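Local structure of phosphorylated carbohydrates phosphatase TM_1254 (Thermotoga maritima msb8, 3KBB) at residues E21-V26 with K69-E74; Y30-T35 with L58-S63; G50-M55 with D62-F67. The protein dephosphorylates phosphorylated sugars such as erythrose 4-phosphate, fructose 6-phosphate, 2-deoxyglucose 6-phosphate and mannose 6-phosphate with the help of a divalent metal ion, preferably cobalt. All blocks are in the same frame, centred on the assembly; numbering follows the deposited sequence.

Contact 1 (E21-V26 with K69-E74)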
loop_
_atom_site.group_PDB
_atom_site.type_symbol
_atom_site.label_atom_id
_atom_site.label_comp_id
_atom_site.label_asym_id
_atom_site.label_seq_id
_atom_site.Cartn_x
_atom_site.Cartn_y
_atom_site.Cartn_z
ATOM N N GLU A 21 7.137 -5.229 14.879
ATOM C CA GLU A 21 6.694 -6.423 15.587
ATOM C C GLU A 21 7.021 -7.742 14.861
ATOM O O GLU A 21 7.464 -8.722 15.491
ATOM C CB GLU A 21 5.204 -6.325 15.969
ATOM C CG GLU A 21 4.690 -7.519 16.734
ATOM C CD GLU A 21 5.487 -7.810 18.008
ATOM O OE1 GLU A 21 6.141 -6.878 18.550
ATOM O OE2 GLU A 21 5.417 -8.968 18.481
ATOM N N ALA A 22 6.837 -7.764 13.537
ATOM C CA ALA A 22 7.168 -8.956 12.743
ATOM C C ALA A 22 8.667 -9.300 12.870
ATOM O O ALA A 22 9.024 -10.462 13.138
ATOM C CB ALA A 22 6.811 -8.727 11.263
ATOM N N TYR A 23 9.516 -8.295 12.705
ATOM C CA TYR A 23 10.971 -8.522 12.759
ATOM C C TYR A 23 11.441 -8.787 14.199
ATOM O O TYR A 23 12.361 -9.582 14.425
ATOM C CB TYR A 23 11.747 -7.370 12.149
ATOM C CG TYR A 23 11.605 -7.210 10.643
ATOM C CD1 TYR A 23 10.875 -8.125 9.874
ATOM C CD2 TYR A 23 12.257 -6.174 9.993
ATOM C CE1 TYR A 23 10.750 -7.964 8.468
ATOM C CE2 TYR A 23 12.162 -6.021 8.618
ATOM C CZ TYR A 23 11.415 -6.914 7.867
ATOM O OH TYR A 23 11.347 -6.695 6.513
ATOM N N ARG A 24 10.778 -8.148 15.156
ATOM C CA ARG A 24 11.036 -8.409 16.590
ATOM C C ARG A 24 10.735 -9.868 16.942
ATOM O O ARG A 24 11.533 -10.520 17.644
ATOM C CB ARG A 24 10.245 -7.425 17.468
ATOM C CG ARG A 24 10.714 -7.378 18.955
ATOM C CD ARG A 24 9.616 -6.860 19.899
ATOM N NE ARG A 24 8.473 -7.757 19.905
ATOM C CZ ARG A 24 8.402 -8.890 20.594
ATOM N NH1 ARG A 24 9.408 -9.250 21.415
ATOM N NH2 ARG A 24 7.311 -9.638 20.507
ATOM N N ARG A 25 9.610 -10.395 16.465
ATOM C CA ARG A 25 9.278 -11.807 16.645
ATOM C C ARG A 25 10.264 -12.777 15.990
ATOM O O ARG A 25 10.569 -13.843 16.554
ATOM C CB ARG A 25 7.879 -12.103 16.118
ATOM C CG ARG A 25 6.786 -11.559 17.012
ATOM C CD ARG A 25 5.400 -11.991 16.505
ATOM N NE ARG A 25 4.301 -11.262 17.145
ATOM C CZ ARG A 25 3.039 -11.682 17.133
ATOM N NH1 ARG A 25 2.718 -12.823 16.511
ATOM N NH2 ARG A 25 2.092 -10.963 17.729
ATOM N N VAL A 26 10.735 -12.427 14.795
ATOM C CA VAL A 26 11.756 -13.232 14.134
ATOM C C VAL A 26 12.984 -13.320 15.035
ATOM O O VAL A 26 13.434 -14.433 15.355
ATOM C CB VAL A 26 12.169 -12.645 12.786
ATOM C CG1 VAL A 26 13.356 -13.439 12.194
ATOM C CG2 VAL A 26 10.990 -12.654 11.861
ATOM N N LYS A 69 12.072 -17.691 5.441
ATOM C CA LYS A 69 10.860 -18.441 5.739
ATOM C C LYS A 69 10.270 -18.008 7.082
ATOM O O LYS A 69 9.055 -17.904 7.229
ATOM C CB LYS A 69 11.148 -19.952 5.730
ATOM C CG LYS A 69 9.885 -20.806 5.947
ATOM C CD LYS A 69 10.126 -22.294 5.779
ATOM C CE LYS A 69 8.841 -23.067 6.071
ATOM N NZ LYS A 69 8.885 -24.446 5.506
ATOM N N ARG A 70 11.145 -17.770 8.061
ATOM C CA ARG A 70 10.711 -17.360 9.397
ATOM C C ARG A 70 10.115 -15.965 9.342
ATOM O O ARG A 70 9.090 -15.692 9.967
ATOM C CB ARG A 70 11.890 -17.380 10.369
ATOM C CG ARG A 70 12.407 -18.773 10.694
ATOM C CD ARG A 70 11.662 -19.426 11.847
ATOM N NE ARG A 70 12.278 -19.140 13.133
ATOM C CZ ARG A 70 13.344 -19.765 13.631
ATOM N NH1 ARG A 70 13.960 -20.720 12.947
ATOM N NH2 ARG A 70 13.809 -19.413 14.818
ATOM N N VAL A 71 10.769 -15.081 8.599
ATOM C CA VAL A 71 10.231 -13.748 8.369
ATOM C C VAL A 71 8.824 -13.851 7.754
ATOM O O VAL A 71 7.877 -13.178 8.199
ATOM C CB VAL A 71 11.165 -12.925 7.487
ATOM C CG1 VAL A 71 10.529 -11.614 7.120
ATOM C CG2 VAL A 71 12.509 -12.681 8.207
ATOM N N HIS A 72 8.696 -14.725 6.757
ATOM C CA HIS A 72 7.419 -14.934 6.085
ATOM C C HIS A 72 6.335 -15.342 7.096
ATOM O O HIS A 72 5.263 -14.738 7.145
ATOM C CB HIS A 72 7.600 -15.960 4.959
ATOM C CG HIS A 72 6.359 -16.224 4.164
ATOM N ND1 HIS A 72 5.746 -15.258 3.393
ATOM C CD2 HIS A 72 5.615 -17.349 4.017
ATOM C CE1 HIS A 72 4.680 -15.774 2.804
ATOM N NE2 HIS A 72 4.580 -17.044 3.162
ATOM N N GLU A 73 6.649 -16.338 7.918
ATOM C CA GLU A 73 5.755 -16.859 8.961
ATOM C C GLU A 73 5.336 -15.799 9.994
ATOM O O GLU A 73 4.145 -15.684 10.328
ATOM C CB GLU A 73 6.420 -18.057 9.660
ATOM C CG GLU A 73 5.769 -18.480 10.989
ATOM C CD GLU A 73 6.506 -19.612 11.698
ATOM O OE1 GLU A 73 7.730 -19.482 11.955
ATOM O OE2 GLU A 73 5.850 -20.631 12.012
ATOM N N GLU A 74 6.307 -15.039 10.495
ATOM C CA GLU A 74 6.027 -14.013 11.500
ATOM C C GLU A 74 5.200 -12.837 10.956
ATOM O O GLU A 74 4.326 -12.312 11.656
ATOM C CB GLU A 74 7.322 -13.520 12.167
ATOM C CG GLU A 74 8.149 -14.614 12.864
ATOM C CD GLU A 74 7.463 -15.312 14.058
ATOM O OE1 GLU A 74 6.262 -15.064 14.369
ATOM O OE2 GLU A 74 8.171 -16.141 14.695
HETATM O O HOH W 1 4.426 -15.632 16.520
#

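Contact 2 (Y30-T35 with L58-S63)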
loop_
_atom_site.group_PDB
_atom_site.type_symbol
_atom_site.label_atom_id
_atom_site.label_comp_id
_atom_site.label_asym_id
_atom_site.label_seq_id
_atom_site.Cartn_x
_atom_site.Cartn_y
_atom_site.Cartn_z
ATOM N N TYR A 30 14.813 -16.634 17.444
ATOM C CA TYR A 30 16.222 -17.054 17.482
ATOM C C TYR A 30 16.951 -16.720 18.802
ATOM O O TYR A 30 18.224 -16.770 18.882
ATOM C CB TYR A 30 16.985 -16.381 16.363
ATOM C CG TYR A 30 16.694 -16.901 14.976
ATOM C CD1 TYR A 30 17.213 -18.133 14.546
ATOM C CD2 TYR A 30 15.954 -16.141 14.081
ATOM C CE1 TYR A 30 16.965 -18.606 13.241
ATOM C CE2 TYR A 30 15.730 -16.592 12.768
ATOM C CZ TYR A 30 16.226 -17.826 12.366
ATOM O OH TYR A 30 15.970 -18.251 11.068
ATOM N N GLY A 31 16.176 -16.351 19.822
ATOM C CA GLY A 31 16.732 -15.934 21.105
ATOM C C GLY A 31 17.497 -14.610 21.098
ATOM O O GLY A 31 18.346 -14.408 21.961
ATOM N N LYS A 32 17.172 -13.701 20.149
ATOM C CA LYS A 32 17.844 -12.430 19.960
ATOM C C LYS A 32 16.935 -11.211 20.225
ATOM O O LYS A 32 15.742 -11.242 19.896
ATOM C CB LYS A 32 18.424 -12.262 18.526
ATOM C CG LYS A 32 19.287 -13.422 18.001
ATOM C CD LYS A 32 20.511 -13.665 18.931
ATOM C CE LYS A 32 21.487 -14.693 18.317
ATOM N NZ LYS A 32 22.638 -14.904 19.239
ATOM N N PRO A 33 17.524 -10.150 20.808
ATOM C CA PRO A 33 16.822 -8.909 21.035
ATOM C C PRO A 33 16.771 -8.094 19.731
ATOM O O PRO A 33 17.479 -8.402 18.746
ATOM C CB PRO A 33 17.715 -8.208 22.087
ATOM C CG PRO A 33 19.132 -8.654 21.706
ATOM C CD PRO A 33 18.938 -10.079 21.259
ATOM N N TYR A 34 15.947 -7.053 19.726
ATOM C CA TYR A 34 15.803 -6.212 18.558
ATOM C C TYR A 34 15.339 -4.825 19.000
ATOM O O TYR A 34 14.440 -4.716 19.832
ATOM C CB TYR A 34 14.766 -6.835 17.627
ATOM C CG TYR A 34 14.676 -6.219 16.252
ATOM C CD1 TYR A 34 15.821 -6.037 15.471
ATOM C CD2 TYR A 34 13.433 -5.840 15.713
ATOM C CE1 TYR A 34 15.735 -5.481 14.185
ATOM C CE2 TYR A 34 13.339 -5.277 14.429
ATOM C CZ TYR A 34 14.500 -5.112 13.677
ATOM O OH TYR A 34 14.459 -4.590 12.415
ATOM N N THR A 35 15.965 -3.781 18.463
ATOM C CA THR A 35 15.654 -2.399 18.873
ATOM C C THR A 35 14.950 -1.612 17.758
ATOM O O THR A 35 15.126 -1.895 16.572
ATOM C CB THR A 35 16.913 -1.626 19.300
ATOM O OG1 THR A 35 17.763 -1.409 18.165
ATOM C CG2 THR A 35 17.674 -2.360 20.400
ATOM N N LEU A 58 21.975 -9.399 13.708
ATOM C CA LEU A 58 21.502 -10.098 14.902
ATOM C C LEU A 58 22.334 -11.339 15.239
ATOM O O LEU A 58 22.013 -12.086 16.179
ATOM C CB LEU A 58 20.042 -10.480 14.710
ATOM C CG LEU A 58 19.067 -9.283 14.607
ATOM C CD1 LEU A 58 17.681 -9.832 14.530
ATOM C CD2 LEU A 58 19.191 -8.335 15.792
ATOM N N GLU A 59 23.385 -11.568 14.448
ATOM C CA GLU A 59 24.299 -12.698 14.657
ATOM C C GLU A 59 23.584 -14.042 14.662
ATOM O O GLU A 59 23.923 -14.959 15.432
ATOM C CB GLU A 59 25.111 -12.481 15.939
ATOM C CG GLU A 59 25.961 -11.213 15.887
ATOM C CD GLU A 59 26.690 -10.915 17.188
ATOM O OE1 GLU A 59 26.509 -11.664 18.179
ATOM O OE2 GLU A 59 27.438 -9.917 17.212
ATOM N N ILE A 60 22.570 -14.149 13.807
ATOM C CA ILE A 60 21.794 -15.361 13.664
ATOM C C ILE A 60 22.531 -16.348 12.760
ATOM O O ILE A 60 23.020 -15.979 11.691
ATOM C CB ILE A 60 20.380 -15.051 13.122
ATOM C CG1 ILE A 60 19.565 -14.367 14.230
ATOM C CG2 ILE A 60 19.692 -16.332 12.665
ATOM C CD1 ILE A 60 18.289 -13.653 13.778
ATOM N N LYS A 61 22.616 -17.588 13.223
ATOM C CA LYS A 61 23.324 -18.629 12.491
ATOM C C LYS A 61 22.267 -19.571 11.940
ATOM O O LYS A 61 21.811 -20.487 12.619
ATOM C CB LYS A 61 24.336 -19.354 13.394
ATOM C CG LYS A 61 25.293 -18.429 14.180
ATOM C CD LYS A 61 26.201 -17.630 13.255
ATOM C CE LYS A 61 27.077 -16.624 14.017
ATOM N NZ LYS A 61 27.517 -15.501 13.105
ATOM N N ASP A 62 21.829 -19.282 10.724
ATOM C CA ASP A 62 20.862 -20.108 10.016
ATOM C C ASP A 62 21.143 -19.833 8.544
ATOM O O ASP A 62 21.937 -18.946 8.226
ATOM C CB ASP A 62 19.428 -19.702 10.387
ATOM C CG ASP A 62 18.405 -20.831 10.174
ATOM O OD1 ASP A 62 18.753 -21.924 9.643
ATOM O OD2 ASP A 62 17.232 -20.636 10.551
ATOM N N SER A 63 20.533 -20.604 7.649
ATOM C CA SER A 63 20.633 -20.303 6.226
ATOM C C SER A 63 19.720 -19.115 5.925
ATOM O O SER A 63 18.714 -18.902 6.628
ATOM C CB SER A 63 20.205 -21.520 5.403
ATOM O OG SER A 63 18.786 -21.634 5.372
HETATM O O HOH W 2 24.580 -16.055 17.673
#

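Contact 3 (G50-M55 with D62-F67)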
loop_
_atom_site.group_PDB
_atom_site.type_symbol
_atom_site.label_atom_id
_atom_site.label_comp_id
_atom_site.label_asym_id
_atom_site.label_seq_id
_atom_site.Cartn_x
_atom_site.Cartn_y
_atom_site.Cartn_z
ATOM N N GLY A 50 17.478 -6.033 2.859
ATOM C CA GLY A 50 17.303 -5.755 4.289
ATOM C C GLY A 50 17.333 -6.995 5.155
ATOM O O GLY A 50 17.935 -6.983 6.247
ATOM N N LEU A 51 16.690 -8.062 4.687
ATOM C CA LEU A 51 16.619 -9.318 5.434
ATOM C C LEU A 51 17.975 -9.965 5.716
ATOM O O LEU A 51 18.249 -10.339 6.853
ATOM C CB LEU A 51 15.644 -10.319 4.797
ATOM C CG LEU A 51 14.158 -9.915 4.812
ATOM C CD1 LEU A 51 13.251 -11.073 4.389
ATOM C CD2 LEU A 51 13.725 -9.394 6.186
ATOM N N PRO A 52 18.821 -10.124 4.688
ATOM C CA PRO A 52 20.159 -10.672 4.944
ATOM C C PRO A 52 20.979 -9.836 5.927
ATOM O O PRO A 52 21.686 -10.412 6.754
ATOM C CB PRO A 52 20.822 -10.660 3.558
ATOM C CG PRO A 52 19.711 -10.669 2.590
ATOM C CD PRO A 52 18.606 -9.858 3.248
ATOM N N ILE A 53 20.879 -8.508 5.837
ATOM C CA ILE A 53 21.503 -7.595 6.786
ATOM C C ILE A 53 20.969 -7.826 8.210
ATOM O O ILE A 53 21.735 -7.927 9.154
ATOM C CB ILE A 53 21.308 -6.104 6.401
ATOM C CG1 ILE A 53 22.107 -5.732 5.133
ATOM C CG2 ILE A 53 21.720 -5.193 7.540
ATOM C CD1 ILE A 53 21.790 -4.335 4.586
ATOM N N LEU A 54 19.655 -7.888 8.353
ATOM C CA LEU A 54 19.054 -8.151 9.654
ATOM C C LEU A 54 19.638 -9.427 10.258
ATOM O O LEU A 54 20.011 -9.454 11.439
ATOM C CB LEU A 54 17.529 -8.234 9.509
ATOM C CG LEU A 54 16.657 -8.572 10.732
ATOM C CD1 LEU A 54 16.726 -7.473 11.785
ATOM C CD2 LEU A 54 15.220 -8.838 10.307
HETATM N N MSE A 55 19.734 -10.480 9.454
HETATM C CA MSE A 55 20.193 -11.771 9.935
HETATM C C MSE A 55 21.598 -11.654 10.494
HETATM O O MSE A 55 21.860 -12.149 11.581
HETATM C CB MSE A 55 20.156 -12.826 8.820
HETATM C CG MSE A 55 20.444 -14.214 9.312
HETATM SE SE MSE A 55 20.696 -15.434 7.768
HETATM C CE MSE A 55 22.228 -14.569 6.925
ATOM N N ASP A 62 21.829 -19.282 10.724
ATOM C CA ASP A 62 20.862 -20.108 10.016
ATOM C C ASP A 62 21.143 -19.833 8.544
ATOM O O ASP A 62 21.937 -18.946 8.226
ATOM C CB ASP A 62 19.428 -19.702 10.387
ATOM C CG ASP A 62 18.405 -20.831 10.174
ATOM O OD1 ASP A 62 18.753 -21.924 9.643
ATOM O OD2 ASP A 62 17.232 -20.636 10.551
ATOM N N SER A 63 20.533 -20.604 7.649
ATOM C CA SER A 63 20.633 -20.303 6.226
ATOM C C SER A 63 19.720 -19.115 5.925
ATOM O O SER A 63 18.714 -18.902 6.628
ATOM C CB SER A 63 20.205 -21.520 5.403
ATOM O OG SER A 63 18.786 -21.634 5.372
ATOM N N LEU A 64 20.048 -18.351 4.885
ATOM C CA LEU A 64 19.169 -17.249 4.470
ATOM C C LEU A 64 17.761 -17.752 4.101
ATOM O O LEU A 64 16.756 -17.087 4.374
ATOM C CB LEU A 64 19.796 -16.429 3.334
ATOM C CG LEU A 64 19.135 -15.104 2.946
ATOM C CD1 LEU A 64 18.899 -14.193 4.165
ATOM C CD2 LEU A 64 19.962 -14.379 1.889
ATOM N N GLU A 65 17.713 -18.929 3.484
ATOM C CA GLU A 65 16.470 -19.552 3.068
ATOM C C GLU A 65 15.564 -19.799 4.270
ATOM O O GLU A 65 14.375 -19.465 4.238
ATOM C CB GLU A 65 16.762 -20.867 2.324
ATOM C CG GLU A 65 15.570 -21.787 2.206
ATOM C CD GLU A 65 15.781 -22.947 1.239
ATOM O OE1 GLU A 65 16.929 -23.186 0.811
ATOM O OE2 GLU A 65 14.783 -23.626 0.922
ATOM N N ASN A 66 16.136 -20.387 5.319
ATOM C CA ASN A 66 15.417 -20.637 6.562
ATOM C C ASN A 66 14.979 -19.336 7.237
ATOM O O ASN A 66 13.849 -19.232 7.735
ATOM C CB ASN A 66 16.270 -21.473 7.512
ATOM C CG ASN A 66 16.218 -22.968 7.199
ATOM O OD1 ASN A 66 15.319 -23.446 6.490
ATOM N ND2 ASN A 66 17.178 -23.716 7.746
ATOM N N PHE A 67 15.871 -18.347 7.235
ATOM C CA PHE A 67 15.577 -17.039 7.827
ATOM C C PHE A 67 14.392 -16.377 7.133
ATOM O O PHE A 67 13.444 -15.938 7.795
ATOM C CB PHE A 67 16.804 -16.136 7.770
ATOM C CG PHE A 67 16.641 -14.838 8.529
ATOM C CD1 PHE A 67 16.722 -14.820 9.923
ATOM C CD2 PHE A 67 16.413 -13.644 7.853
ATOM C CE1 PHE A 67 16.574 -13.623 10.627
ATOM C CE2 PHE A 67 16.263 -12.438 8.543
ATOM C CZ PHE A 67 16.338 -12.425 9.938
#

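Contact 1 (E21-V26 with K69-E74)
Val26 sets one methyl, CG2, against the folded side chain of Glu74, with Val26 CG2 3.6 Å from Glu74 CG. The same methyl also meets the backbone of the opposing helix, 3.7 Å from Val71 CA. Tyr23 extends the apolar seam by bringing its ring carbon CE1 to within 3.9 Å of Val71 CG1. Glu74 bends at its second torsion (chi2 -63°), which folds the carboxylate back across the base of Arg25 and leaves OE1 3.8 Å from Arg25 CB. The extended chain of Arg25 leads its guanidinium off to Glu21 and Glu81, so that Arg25 NH1 stays 4.7 Å from Glu74 OE1 and the opposite charges lie near each other without pairing; the guanidinium and carboxylate planes stand 79° apart. A water links the two groups, accepting weakly from Arg25 NH1 and donating to Glu74 OE1 at 2.9 Å. Replacing Glu74 by an alanine removes the CG methylene and the carboxylate, which would probably open a gap beside Val26 and leave the water without its acceptor. In the second shell, Arg25 NE donates to the anti lone pair of Glu21 OE2 at 2.9 Å, while Arg24 grips both carboxylate oxygens of Glu21 side-on; this network, with Glu81 on Arg25 NH2, fixes the guanidinium. Tyr23 OH is held by Glu47. The segments of helices 19-29 and 64-82 cross steeply, 129° between their N-to-C directions, with 8.8 Å between the axes at closest approach, within a helical region consistent with the cap of beta-phosphoglucomutase-like HAD enzymes; helix 47-57 packs on Tyr23 and Val71 through Leu51.

Contact 2 (Y30-T35 with L58-S63)
Tyr30 and Ile60 meet where two interhelical loops pass each other, their end-to-end directions 159° apart. Each loop leaves its helix through a Schellman motif: Gly31, at positive phi, ends helix 19-29, and Glu59, also at positive phi, follows helix 47-57. The apolar part is led by a CH-pi contact, in which Ile60 CG2 sits over the Tyr30 ring, 3.5 Å from its centroid and 10° off the normal. Ile60 CD1 adds a close touch on the same ring, 3.4 Å from Tyr30 CD2. Arg70 makes a cation-pi contact with the opposite face, so the ring is held between an aliphatic branch and a guanidinium, which limits its rotation. Farther along, Leu58 CD2 lies 4.1 Å from Tyr34 CD1. The direct polar link is made at the end of Tyr30, whose OH donates to the anti lone pair of Asp62 OD2 at 2.7 Å; the acceptor lies near the ring plane, which lets the hydroxyl donate in the plane of the ring. Lys32 contributes both its aliphatic chain and its ammonium. Bent at its second torsion (chi2 -59°), the chain runs beside the Leu58 carbonyl, with Lys32 CE 3.4 Å from Leu58 O. Its nitrogen then reaches the other loop through one water, which accepts from Lys32 NZ at 2.7 Å and donates to Glu59 O at 2.6 Å.

Contact 3 (G50-M55 with D62-F67)
Met55 and Phe67 form the tight half of this contact. The Met55 CB methylene lies almost exactly over the ring, 3.8 Å from the Phe67 centroid and 4° off its normal, a CH-pi contact on one face. CG continues across the same face toward Phe67 CD1. The selenium of Met55, a selenomethionine in the crystal, is placed more obliquely, 4.8 Å from the Phe67 centroid and 35° off the normal, in a Met-aromatic contact. Leu54 approaches from another direction: its CD2 methyl lies at the ring edge, 3.8 Å from Phe67 CZ. The backbone closes in as well, with Leu51 O 3.3 Å from Phe67 CE2, although that carbonyl oxygen already accepts the helical bond from Met55 N. Val26 of helix 19-29 packs on the side away from Met55, and Ile60 comes in near the ring edge. The motif is a helix-loop-helix connection: helix 47-57, kinked at Pro52, whose nitrogen has no hydrogen to give to the preceding turn, is joined by a short loop to helix 64-82, which sets off crosswise to it. Ser63 is the N-cap of the second helix, its OG accepting from Asn66 N at 2.9 Å. Asp62 supports that start, with OD1 taking a bond from Asn66 ND2 at 3.0 Å, while its other oxygen is engaged by Tyr30. The looser half is formed by Pro52 and Leu64, both partly exposed. There the two residues meet through a few aliphatic atoms, with Pro52 CG 3.8 Å from Leu64 CD2. Between the two halves, with CG anti to the backbone N (chi1 -172°) and the chain extended to the selenium, Met55 SE comes 3.8 Å from Asp62 O; the bend at the last torsion only turns the terminal methyl.

How the contacts relate
The three contacts cluster on one side of the chain, centres about 11 Å apart for contacts 1 and 2 and for contacts 1 and 3, and about 9 Å for contacts 2 and 3. Contacts 1 and 3 share helix 64-82; contacts 2 and 3 share Asp62 and Ser63. Along the sequence contacts 2 and 3 are both nested inside the loop closed by contact 1. Val26 CG1 lies 3.6 Å from Phe67 CE1, so contacts 1 and 3 have one continuous apolar core, which contact 2 closes at the loop end. In sequence, all six segments fall between strands 3-7 and 102-106, as expected for a helical cap inserted into a HAD core, away from the probable nucleophile Asp7.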